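PDB 6YXQ: activating signal cointegrator 1 complex subunit 2 from Homo sapiens, which binds K63-linked polyubiquitin chains and recruits the helicase subunit ASCC3 and the demethylase ALKBH3 to sites of DNA damage, and takes part in rescuing stalled ribosomes. Local coordinates for residues V66-D71 and Q120-R125; W72-P77 and F128-R133; D278-L283 and E325-I330. One frame throughout, in Å; residues are numbered along the deposited sequence.

Contact 1 (V66-D71 and Q120-R125); sequences VANDLD and QKRLHR
The helix segments 66-71 and 120-125 run in roughly the same direction, their axes 36° apart and 9.8 Å from each other at closest approach, with the CA atoms of Ala-67 and Leu-123 the nearest pair, 5.9 Å apart. Leu-123 supplies most of the apolar contact. With CG beside its own backbone N (chi1 -80°), Leu-123 directs one branch, CD2, at the neighbouring helix: CD2 lies 3.7 Å from Val-66 CG1 and 3.8 Å from Ala-67 CB, while Leu-70 CD1 stands a little further off, at 4.2 Å. The Leu-123 side chain crosses those of Val-66 and Leu-70 at about a right angle. Here helices 53-75 and 114-135 pack side by side in the mainly helical N-terminal part of the chain, and the ASCC3 chain reaches the same place, where its Lys-36 forms a salt bridge with Asp-69 and its Phe-175 a cation-pi contact with Lys-121. The exposed flank belongs to Arg-122, whose chain bends at chi2 and chi3 to lay the guanidinium over Ala-67, the CB of which sits off-centre beneath one face. Asn-68 OD1 lies at the guanidinium edge, 3.6 Å from Arg-122 NH1, with the two planes turned 52° apart. Asp-71 and Arg-122 pair as a salt bridge, but their oxygen and nitrogen are modelled too close, leaving its exact geometry doubtful.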
loop_
_atom_site.group_PDB
_atom_site.type_symbol
_atom_site.label_atom_id
_atom_site.label_comp_id
_atom_site.label_asym_id
_atom_site.label_seq_id
_atom_site.Cartn_x
_atom_site.Cartn_y
_atom_site.Cartn_z
ATOM N N VAL B 66 -10.826 -3.069 9.362
ATOM C CA VAL B 66 -10.020 -3.526 8.225
ATOM C C VAL B 66 -8.922 -4.486 8.685
ATOM O O VAL B 66 -8.714 -5.553 8.089
ATOM C CB VAL B 66 -9.429 -2.329 7.458
ATOM C CG1 VAL B 66 -8.463 -2.818 6.384
ATOM C CG2 VAL B 66 -10.538 -1.503 6.829
ATOM N N ALA B 67 -8.202 -4.121 9.750
ATOM C CA ALA B 67 -7.045 -4.909 10.160
ATOM C C ALA B 67 -7.458 -6.268 10.706
ATOM O O ALA B 67 -6.781 -7.271 10.458
ATOM C CB ALA B 67 -6.226 -4.147 11.194
ATOM N N ASN B 68 -8.556 -6.326 11.465
ATOM C CA ASN B 68 -9.020 -7.617 11.958
ATOM C C ASN B 68 -9.442 -8.516 10.803
ATOM O O ASN B 68 -9.088 -9.708 10.765
ATOM C CB ASN B 68 -10.169 -7.418 12.949
ATOM C CG ASN B 68 -9.701 -6.858 14.292
ATOM O OD1 ASN B 68 -8.515 -6.918 14.628
ATOM N ND2 ASN B 68 -10.634 -6.308 15.062
ATOM N N ASP B 69 -10.179 -7.954 9.838
ATOM C CA ASP B 69 -10.562 -8.748 8.677
ATOM C C ASP B 69 -9.336 -9.261 7.927
ATOM O O ASP B 69 -9.310 -10.413 7.479
ATOM C CB ASP B 69 -11.460 -7.926 7.757
ATOM C CG ASP B 69 -12.772 -7.544 8.412
ATOM O OD1 ASP B 69 -13.259 -8.298 9.282
ATOM O OD2 ASP B 69 -13.324 -6.488 8.047
ATOM N N LEU B 70 -8.298 -8.434 7.803
ATOM C CA LEU B 70 -7.124 -8.858 7.045
ATOM C C LEU B 70 -6.313 -9.900 7.807
ATOM O O LEU B 70 -5.752 -10.823 7.203
ATOM C CB LEU B 70 -6.262 -7.647 6.696
ATOM C CG LEU B 70 -6.695 -6.752 5.532
ATOM C CD1 LEU B 70 -5.900 -5.461 5.512
ATOM C CD2 LEU B 70 -6.536 -7.482 4.217
ATOM N N ASP B 71 -6.232 -9.768 9.133
ATOM C CA ASP B 71 -5.597 -10.800 9.946
ATOM C C ASP B 71 -6.277 -12.144 9.726
ATOM O O ASP B 71 -5.615 -13.171 9.508
ATOM C CB ASP B 71 -5.653 -10.406 11.423
ATOM C CG ASP B 71 -4.613 -9.367 11.799
ATOM O OD1 ASP B 71 -3.641 -9.178 11.037
ATOM O OD2 ASP B 71 -4.772 -8.744 12.871
ATOM N N GLN B 120 -1.312 1.819 11.753
ATOM C CA GLN B 120 -0.873 1.999 10.375
ATOM C C GLN B 120 0.185 0.969 9.994
ATOM O O GLN B 120 0.165 0.430 8.880
ATOM C CB GLN B 120 -0.344 3.415 10.182
ATOM C CG GLN B 120 -1.435 4.446 10.002
ATOM C CD GLN B 120 -1.746 4.708 8.553
ATOM O OE1 GLN B 120 -2.649 4.096 7.975
ATOM N NE2 GLN B 120 -0.993 5.621 7.948
ATOM N N LYS B 121 1.112 0.680 10.907
ATOM C CA LYS B 121 2.115 -0.355 10.658
ATOM C C LYS B 121 1.467 -1.724 10.468
ATOM O O LYS B 121 1.843 -2.492 9.564
ATOM C CB LYS B 121 3.116 -0.395 11.814
ATOM C CG LYS B 121 4.368 0.433 11.582
ATOM C CD LYS B 121 5.141 0.656 12.870
ATOM C CE LYS B 121 6.315 -0.316 12.980
ATOM N NZ LYS B 121 5.878 -1.683 13.398
ATOM N N ARG B 122 0.514 -2.060 11.343
ATOM C CA ARG B 122 -0.227 -3.309 11.197
ATOM C C ARG B 122 -0.831 -3.418 9.802
ATOM O O ARG B 122 -0.665 -4.434 9.110
ATOM C CB ARG B 122 -1.324 -3.397 12.264
ATOM C CG ARG B 122 -0.929 -4.145 13.532
ATOM C CD ARG B 122 -1.954 -5.219 13.905
ATOM N NE ARG B 122 -3.278 -4.665 14.189
ATOM C CZ ARG B 122 -4.407 -5.366 14.131
ATOM N NH1 ARG B 122 -5.568 -4.789 14.403
ATOM N NH2 ARG B 122 -4.378 -6.650 13.801
ATOM N N LEU B 123 -1.528 -2.360 9.373
ATOM C CA LEU B 123 -2.184 -2.370 8.068
ATOM C C LEU B 123 -1.176 -2.514 6.939
ATOM O O LEU B 123 -1.403 -3.269 5.987
ATOM C CB LEU B 123 -3.006 -1.097 7.888
ATOM C CG LEU B 123 -4.365 -1.107 8.583
ATOM C CD1 LEU B 123 -5.040 0.246 8.454
ATOM C CD2 LEU B 123 -5.260 -2.217 8.030
ATOM N N HIS B 124 -0.059 -1.786 7.027
ATOM C CA HIS B 124 0.985 -1.853 6.010
ATOM C C HIS B 124 1.473 -3.287 5.818
ATOM O O HIS B 124 1.460 -3.827 4.698
ATOM C CB HIS B 124 2.125 -0.921 6.426
ATOM C CG HIS B 124 3.166 -0.696 5.371
ATOM N ND1 HIS B 124 4.372 -1.363 5.366
ATOM C CD2 HIS B 124 3.202 0.152 4.315
ATOM C CE1 HIS B 124 5.098 -0.952 4.344
ATOM N NE2 HIS B 124 4.413 -0.030 3.691
ATOM N N ARG B 125 1.879 -3.932 6.914
ATOM C CA ARG B 125 2.395 -5.295 6.818
ATOM C C ARG B 125 1.333 -6.247 6.281
ATOM O O ARG B 125 1.608 -7.082 5.406
ATOM C CB ARG B 125 2.892 -5.767 8.185
ATOM C CG ARG B 125 3.536 -7.138 8.156
ATOM C CD ARG B 125 4.311 -7.441 9.431
ATOM N NE ARG B 125 5.120 -8.646 9.268
ATOM C CZ ARG B 125 4.838 -9.821 9.820
ATOM N NH1 ARG B 125 3.768 -9.953 10.593
ATOM N NH2 ARG B 125 5.629 -10.862 9.603
#

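Contact 2 (W72-P77 and F128-R133)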
loop_
_atom_site.group_PDB
_atom_site.type_symbol
_atom_site.label_atom_id
_atom_site.label_comp_id
_atom_site.label_asym_id
_atom_site.label_seq_id
_atom_site.Cartn_x
_atom_site.Cartn_y
_atom_site.Cartn_z
ATOM N N TRP B 72 -7.612 -12.146 9.755
ATOM C CA TRP B 72 -8.357 -13.387 9.549
ATOM C C TRP B 72 -8.156 -13.929 8.138
ATOM O O TRP B 72 -8.033 -15.146 7.935
ATOM C CB TRP B 72 -9.837 -13.138 9.823
ATOM C CG TRP B 72 -10.747 -14.144 9.229
ATOM C CD1 TRP B 72 -11.046 -15.372 9.731
ATOM C CD2 TRP B 72 -11.495 -14.011 8.015
ATOM N NE1 TRP B 72 -11.935 -16.017 8.905
ATOM C CE2 TRP B 72 -12.225 -15.202 7.843
ATOM C CE3 TRP B 72 -11.604 -13.010 7.048
ATOM C CZ2 TRP B 72 -13.063 -15.413 6.751
ATOM C CZ3 TRP B 72 -12.445 -13.219 5.964
ATOM C CH2 TRP B 72 -13.160 -14.410 5.825
ATOM N N LEU B 73 -8.134 -13.031 7.151
ATOM C CA LEU B 73 -7.913 -13.421 5.764
ATOM C C LEU B 73 -6.563 -14.103 5.584
ATOM O O LEU B 73 -6.449 -15.087 4.841
ATOM C CB LEU B 73 -8.007 -12.183 4.878
ATOM C CG LEU B 73 -8.055 -12.410 3.378
ATOM C CD1 LEU B 73 -9.450 -12.843 2.980
ATOM C CD2 LEU B 73 -7.649 -11.139 2.663
ATOM N N LEU B 74 -5.523 -13.581 6.236
ATOM C CA LEU B 74 -4.223 -14.242 6.186
ATOM C C LEU B 74 -4.244 -15.569 6.935
ATOM O O LEU B 74 -3.516 -16.499 6.567
ATOM C CB LEU B 74 -3.147 -13.324 6.757
ATOM C CG LEU B 74 -2.999 -11.967 6.071
ATOM C CD1 LEU B 74 -2.278 -10.983 6.976
ATOM C CD2 LEU B 74 -2.254 -12.126 4.769
ATOM N N ALA B 75 -5.062 -15.672 7.987
ATOM C CA ALA B 75 -5.179 -16.940 8.705
ATOM C C ALA B 75 -5.810 -18.025 7.841
ATOM O O ALA B 75 -5.456 -19.202 7.967
ATOM C CB ALA B 75 -5.994 -16.748 9.984
ATOM N N LEU B 76 -6.747 -17.648 6.970
ATOM C CA LEU B 76 -7.513 -18.579 6.135
ATOM C C LEU B 76 -6.640 -19.576 5.371
ATOM O O LEU B 76 -5.443 -19.334 5.162
ATOM C CB LEU B 76 -8.380 -17.800 5.143
ATOM C CG LEU B 76 -9.636 -17.146 5.715
ATOM C CD1 LEU B 76 -10.300 -16.281 4.666
ATOM C CD2 LEU B 76 -10.599 -18.186 6.238
ATOM N N PRO B 77 -7.195 -20.710 4.954
ATOM C CA PRO B 77 -6.427 -21.671 4.157
ATOM C C PRO B 77 -6.382 -21.264 2.690
ATOM O O PRO B 77 -7.077 -20.350 2.245
ATOM C CB PRO B 77 -7.188 -22.992 4.338
ATOM C CG PRO B 77 -8.219 -22.730 5.394
ATOM C CD PRO B 77 -8.484 -21.265 5.390
ATOM N N PHE B 128 0.692 -5.798 2.486
ATOM C CA PHE B 128 1.774 -6.364 1.689
ATOM C C PHE B 128 1.700 -7.886 1.655
ATOM O O PHE B 128 1.910 -8.499 0.599
ATOM C CB PHE B 128 3.132 -5.920 2.218
ATOM C CG PHE B 128 4.278 -6.512 1.467
ATOM C CD1 PHE B 128 4.594 -6.057 0.200
ATOM C CD2 PHE B 128 5.029 -7.542 2.011
ATOM C CE1 PHE B 128 5.653 -6.611 -0.507
ATOM C CE2 PHE B 128 6.088 -8.099 1.309
ATOM C CZ PHE B 128 6.399 -7.633 0.049
ATOM N N LEU B 129 1.395 -8.518 2.794
ATOM C CA LEU B 129 1.366 -9.980 2.813
ATOM C C LEU B 129 0.200 -10.530 1.999
ATOM O O LEU B 129 0.337 -11.557 1.320
ATOM C CB LEU B 129 1.314 -10.497 4.251
ATOM C CG LEU B 129 2.505 -10.093 5.117
ATOM C CD1 LEU B 129 2.073 -9.931 6.550
ATOM C CD2 LEU B 129 3.639 -11.095 5.000
ATOM N N THR B 130 -0.955 -9.861 2.052
ATOM C CA THR B 130 -2.083 -10.256 1.212
ATOM C C THR B 130 -1.715 -10.198 -0.268
ATOM O O THR B 130 -1.998 -11.129 -1.041
ATOM C CB THR B 130 -3.275 -9.349 1.500
ATOM O OG1 THR B 130 -3.537 -9.348 2.907
ATOM C CG2 THR B 130 -4.502 -9.827 0.750
ATOM N N PHE B 131 -1.080 -9.103 -0.686
ATOM C CA PHE B 131 -0.726 -9.006 -2.095
ATOM C C PHE B 131 0.338 -10.027 -2.476
ATOM O O PHE B 131 0.323 -10.534 -3.603
ATOM C CB PHE B 131 -0.304 -7.578 -2.435
ATOM C CG PHE B 131 -1.467 -6.700 -2.762
ATOM C CD1 PHE B 131 -2.090 -6.794 -3.998
ATOM C CD2 PHE B 131 -1.993 -5.835 -1.814
ATOM C CE1 PHE B 131 -3.194 -6.010 -4.299
ATOM C CE2 PHE B 131 -3.103 -5.047 -2.107
ATOM C CZ PHE B 131 -3.702 -5.134 -3.351
ATOM N N LEU B 132 1.237 -10.370 -1.552
ATOM C CA LEU B 132 2.166 -11.471 -1.801
ATOM C C LEU B 132 1.417 -12.776 -2.043
ATOM O O LEU B 132 1.731 -13.529 -2.978
ATOM C CB LEU B 132 3.118 -11.630 -0.620
ATOM C CG LEU B 132 4.526 -12.139 -0.924
ATOM C CD1 LEU B 132 5.337 -12.046 0.337
ATOM C CD2 LEU B 132 4.544 -13.562 -1.455
ATOM N N ARG B 133 0.446 -13.078 -1.179
ATOM C CA ARG B 133 -0.306 -14.316 -1.338
ATOM C C ARG B 133 -0.966 -14.382 -2.704
ATOM O O ARG B 133 -0.939 -15.427 -3.364
ATOM C CB ARG B 133 -1.354 -14.459 -0.237
ATOM C CG ARG B 133 -1.718 -15.903 0.022
ATOM C CD ARG B 133 -2.518 -16.081 1.290
ATOM N NE ARG B 133 -2.728 -17.497 1.563
ATOM C CZ ARG B 133 -3.563 -17.966 2.481
ATOM N NH1 ARG B 133 -4.274 -17.125 3.222
ATOM N NH2 ARG B 133 -3.686 -19.274 2.657
#
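Arg-133 has CG trans to its backbone N (chi1 -155°) and continues fully extended from CG to NE, a shape that carries its guanidinium across to the carbonyl of Leu-76. On the other helix Leu-74 keeps its CG beside the backbone N, which carries CD2 to Thr-130. The arginine grips a single oxygen end-on with both terminal nitrogens. Arg-133 NH2 donates to Leu-76 O at 3.1 Å, and Arg-133 NH1 donates to the same Leu-76 O at 3.2 Å, with N-H...O angles of 149° and 144°. The oxygen lies close to the guanidinium plane, yet both nitrogens approach from one face of the Leu-76 carbonyl plane, well above it and off the lone-pair directions. Leu-73 O is also at the guanidinium edge, 3.4 Å from Arg-133 NH1, but the angle is too poor for a bond. Helix 53-75 ends at Ala-75, Leu-76 has already turned out of it, and Pro-77 occupies the N-cap position of helix 78-87; the arginine therefore ties helix 114-135 to the short link between helices 53-75 and 78-87. Its NH2 has a second partner in a salt bridge with Glu-139, and Phe-81 makes a cation-pi contact with the same side chain. Away from the guanidinium, methyl groups do most of the touching. Leu-74 CD2 lies 3.6 Å from Thr-130 OG1, methyl against hydroxyl, and 4.0 Å from Leu-129 CB, while Thr-130 OG1 is hydrogen-bonded to Ser-126 O of its own helix. Alongside, Leu-73 CD2 and Thr-130 CG2 meet at 3.9 Å, the two side chains crossing nearly perpendicularly. Phe-166 of the ASCC3 chain packs on Leu-74.

Contact 3 (D278-L283 and E325-I330); sequences DFCYRL and EIFHII
Cys-280 places its sulfur over the ring of Phe-327: SG lies 4.2 Å from the ring centroid and only 20° off the ring normal, displaced somewhat toward the rim, which defines a sulfur-aromatic contact over the face. The backbone oxygen of the same cysteine meets the ring differently, Cys-280 O approaching Phe-327 CE2 at the edge, in the ring plane. Phe-327 reaches this position because its CG points opposite the backbone N (chi1 -173°), swinging the ring across to helix 279-300. Cys-280 SG also touches Ile-330 CG2 at 4.0 Å, one turn along the partner helix. On the adjoining side, Phe-279 and Leu-283 share Ile-326: Phe-279 CE2 and Leu-283 CD2 each lie 4.0 Å from Ile-326 CG2, while Phe-279 CD2 meets Ile-330 CD1 at 3.8 Å. Leu-283 CD1 comes up to Phe-327 CB. Replacing Phe-327 with an alanine would probably leave the Cys-280 sulfur without its aromatic face and open a gap where the ring sits against Cys-280, Phe-367 and Tyr-371. All six touching residues are buried. The near-antiparallel axes, 162° apart and 9.9 Å at closest approach, belong to consecutive helices, 279-300 and 306-340, paired as an alpha-hairpin. Around it, helix 243-266 covers Ile-326 through Leu-260 and Leu-264, helix 271-275 packs on Ile-330, helix 193-216 touches Phe-279 at Leu-206, and Phe-367 and Tyr-371 of helix 365-374 meet the Phe-327 ring edge-to-face.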
loop_
_atom_site.group_PDB
_atom_site.type_symbol
_atom_site.label_atom_id
_atom_site.label_comp_id
_atom_site.label_asym_id
_atom_site.label_seq_id
_atom_site.Cartn_x
_atom_site.Cartn_y
_atom_site.Cartn_z
ATOM N N ASP B 278 7.551 7.316 -26.844
ATOM C CA ASP B 278 8.479 8.444 -26.946
ATOM C C ASP B 278 8.685 9.123 -25.590
ATOM O O ASP B 278 8.629 10.348 -25.468
ATOM C CB ASP B 278 7.997 9.444 -28.002
ATOM C CG ASP B 278 9.101 10.376 -28.477
ATOM O OD1 ASP B 278 10.294 10.013 -28.348
ATOM O OD2 ASP B 278 8.769 11.474 -28.979
ATOM N N PHE B 279 8.947 8.310 -24.562
ATOM C CA PHE B 279 8.937 8.828 -23.194
ATOM C C PHE B 279 10.186 9.644 -22.874
ATOM O O PHE B 279 10.085 10.711 -22.253
ATOM C CB PHE B 279 8.782 7.683 -22.192
ATOM C CG PHE B 279 8.232 8.116 -20.864
ATOM C CD1 PHE B 279 6.868 8.245 -20.675
ATOM C CD2 PHE B 279 9.079 8.405 -19.809
ATOM C CE1 PHE B 279 6.355 8.653 -19.452
ATOM C CE2 PHE B 279 8.575 8.816 -18.582
ATOM C CZ PHE B 279 7.210 8.940 -18.406
ATOM N N CYS B 280 11.366 9.156 -23.277
ATOM C CA CYS B 280 12.610 9.878 -23.009
ATOM C C CYS B 280 12.553 11.314 -23.502
ATOM O O CYS B 280 12.991 12.233 -22.800
ATOM C CB CYS B 280 13.796 9.161 -23.655
ATOM S SG CYS B 280 14.312 7.645 -22.853
ATOM N N TYR B 281 12.041 11.528 -24.719
ATOM C CA TYR B 281 11.939 12.893 -25.221
ATOM C C TYR B 281 10.865 13.674 -24.476
ATOM O O TYR B 281 11.044 14.863 -24.175
ATOM C CB TYR B 281 11.646 12.905 -26.722
ATOM C CG TYR B 281 11.284 14.289 -27.222
ATOM C CD1 TYR B 281 12.232 15.304 -27.248
ATOM C CD2 TYR B 281 9.990 14.593 -27.622
ATOM C CE1 TYR B 281 11.909 16.578 -27.678
ATOM C CE2 TYR B 281 9.656 15.868 -28.056
ATOM C CZ TYR B 281 10.620 16.854 -28.081
ATOM O OH TYR B 281 10.295 18.121 -28.508
ATOM N N ARG B 282 9.740 13.026 -24.169
ATOM C CA ARG B 282 8.643 13.745 -23.534
ATOM C C ARG B 282 9.055 14.280 -22.170
ATOM O O ARG B 282 8.750 15.428 -21.828
ATOM C CB ARG B 282 7.417 12.845 -23.427
ATOM C CG ARG B 282 6.545 12.855 -24.680
ATOM C CD ARG B 282 5.988 14.238 -24.953
ATOM N NE ARG B 282 4.884 14.580 -24.055
ATOM C CZ ARG B 282 3.628 14.177 -24.225
ATOM N NH1 ARG B 282 3.308 13.407 -25.260
ATOM N NH2 ARG B 282 2.689 14.542 -23.359
ATOM N N LEU B 283 9.795 13.489 -21.394
ATOM C CA LEU B 283 10.196 13.980 -20.083
ATOM C C LEU B 283 11.353 14.956 -20.184
ATOM O O LEU B 283 11.443 15.874 -19.367
ATOM C CB LEU B 283 10.527 12.819 -19.138
ATOM C CG LEU B 283 11.881 12.126 -19.081
ATOM C CD1 LEU B 283 12.837 12.854 -18.168
ATOM C CD2 LEU B 283 11.661 10.718 -18.574
ATOM N N GLU B 325 16.498 9.881 -13.319
ATOM C CA GLU B 325 16.698 8.465 -13.039
ATOM C C GLU B 325 15.786 7.603 -13.905
ATOM O O GLU B 325 16.205 6.554 -14.405
ATOM C CB GLU B 325 16.479 8.192 -11.552
ATOM C CG GLU B 325 17.506 8.898 -10.679
ATOM C CD GLU B 325 17.325 8.642 -9.195
ATOM O OE1 GLU B 325 16.168 8.484 -8.749
ATOM O OE2 GLU B 325 18.349 8.608 -8.478
ATOM N N ILE B 326 14.540 8.038 -14.106
ATOM C CA ILE B 326 13.647 7.341 -15.029
ATOM C C ILE B 326 14.259 7.299 -16.424
ATOM O O ILE B 326 14.315 6.241 -17.076
ATOM C CB ILE B 326 12.263 8.018 -15.036
ATOM C CG1 ILE B 326 11.563 7.808 -13.696
ATOM C CG2 ILE B 326 11.398 7.482 -16.158
ATOM C CD1 ILE B 326 10.352 8.677 -13.505
ATOM N N PHE B 327 14.707 8.467 -16.908
ATOM C CA PHE B 327 15.338 8.561 -18.223
ATOM C C PHE B 327 16.466 7.549 -18.361
ATOM O O PHE B 327 16.533 6.792 -19.341
ATOM C CB PHE B 327 15.864 9.980 -18.445
ATOM C CG PHE B 327 16.400 10.232 -19.837
ATOM C CD1 PHE B 327 17.691 9.849 -20.188
ATOM C CD2 PHE B 327 15.622 10.883 -20.783
ATOM C CE1 PHE B 327 18.188 10.090 -21.460
ATOM C CE2 PHE B 327 16.115 11.136 -22.058
ATOM C CZ PHE B 327 17.397 10.738 -22.399
ATOM N N HIS B 328 17.362 7.515 -17.374
ATOM C CA HIS B 328 18.502 6.618 -17.492
ATOM C C HIS B 328 18.095 5.156 -17.379
ATOM O O HIS B 328 18.700 4.301 -18.033
ATOM C CB HIS B 328 19.561 6.941 -16.449
ATOM C CG HIS B 328 20.812 6.149 -16.633
ATOM N ND1 HIS B 328 21.142 5.084 -15.825
ATOM C CD2 HIS B 328 21.792 6.237 -17.562
ATOM C CE1 HIS B 328 22.283 4.560 -16.239
ATOM N NE2 HIS B 328 22.699 5.241 -17.290
ATOM N N ILE B 329 17.090 4.840 -16.557
ATOM C CA ILE B 329 16.639 3.455 -16.443
ATOM C C ILE B 329 16.147 2.956 -17.795
ATOM O O ILE B 329 16.501 1.853 -18.241
ATOM C CB ILE B 329 15.554 3.329 -15.357
ATOM C CG1 ILE B 329 16.160 3.481 -13.967
ATOM C CG2 ILE B 329 14.847 1.996 -15.442
ATOM C CD1 ILE B 329 15.122 3.607 -12.875
ATOM N N ILE B 330 15.353 3.784 -18.484
ATOM C CA ILE B 330 14.831 3.395 -19.796
ATOM C C ILE B 330 15.966 3.248 -20.804
ATOM O O ILE B 330 16.040 2.260 -21.557
ATOM C CB ILE B 330 13.789 4.412 -20.286
ATOM C CG1 ILE B 330 12.617 4.502 -19.314
ATOM C CG2 ILE B 330 13.300 4.017 -21.656
ATOM C CD1 ILE B 330 11.624 5.565 -19.675
#

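Contacts 1 and 2 are successive levels of one helix pair, 53-75 against 114-135; their centres are 10 Å apart and they touch where Leu-70 CD2 lies 3.8 Å from Thr-130 OG1. Their segments alternate along the chain, as expected when two helices run in the same general direction. Contact 3 follows later in sequence, on helices 279-300 and 306-340; its centre is 36 Å from each of the others, on the opposite side of the chain's centre, with nearest atoms about 19 Å away. In this N-terminal portion of ASCC2 the first helix pair contributes to the ASCC3 interface, whereas no other protein chain touches the segments of contact 3.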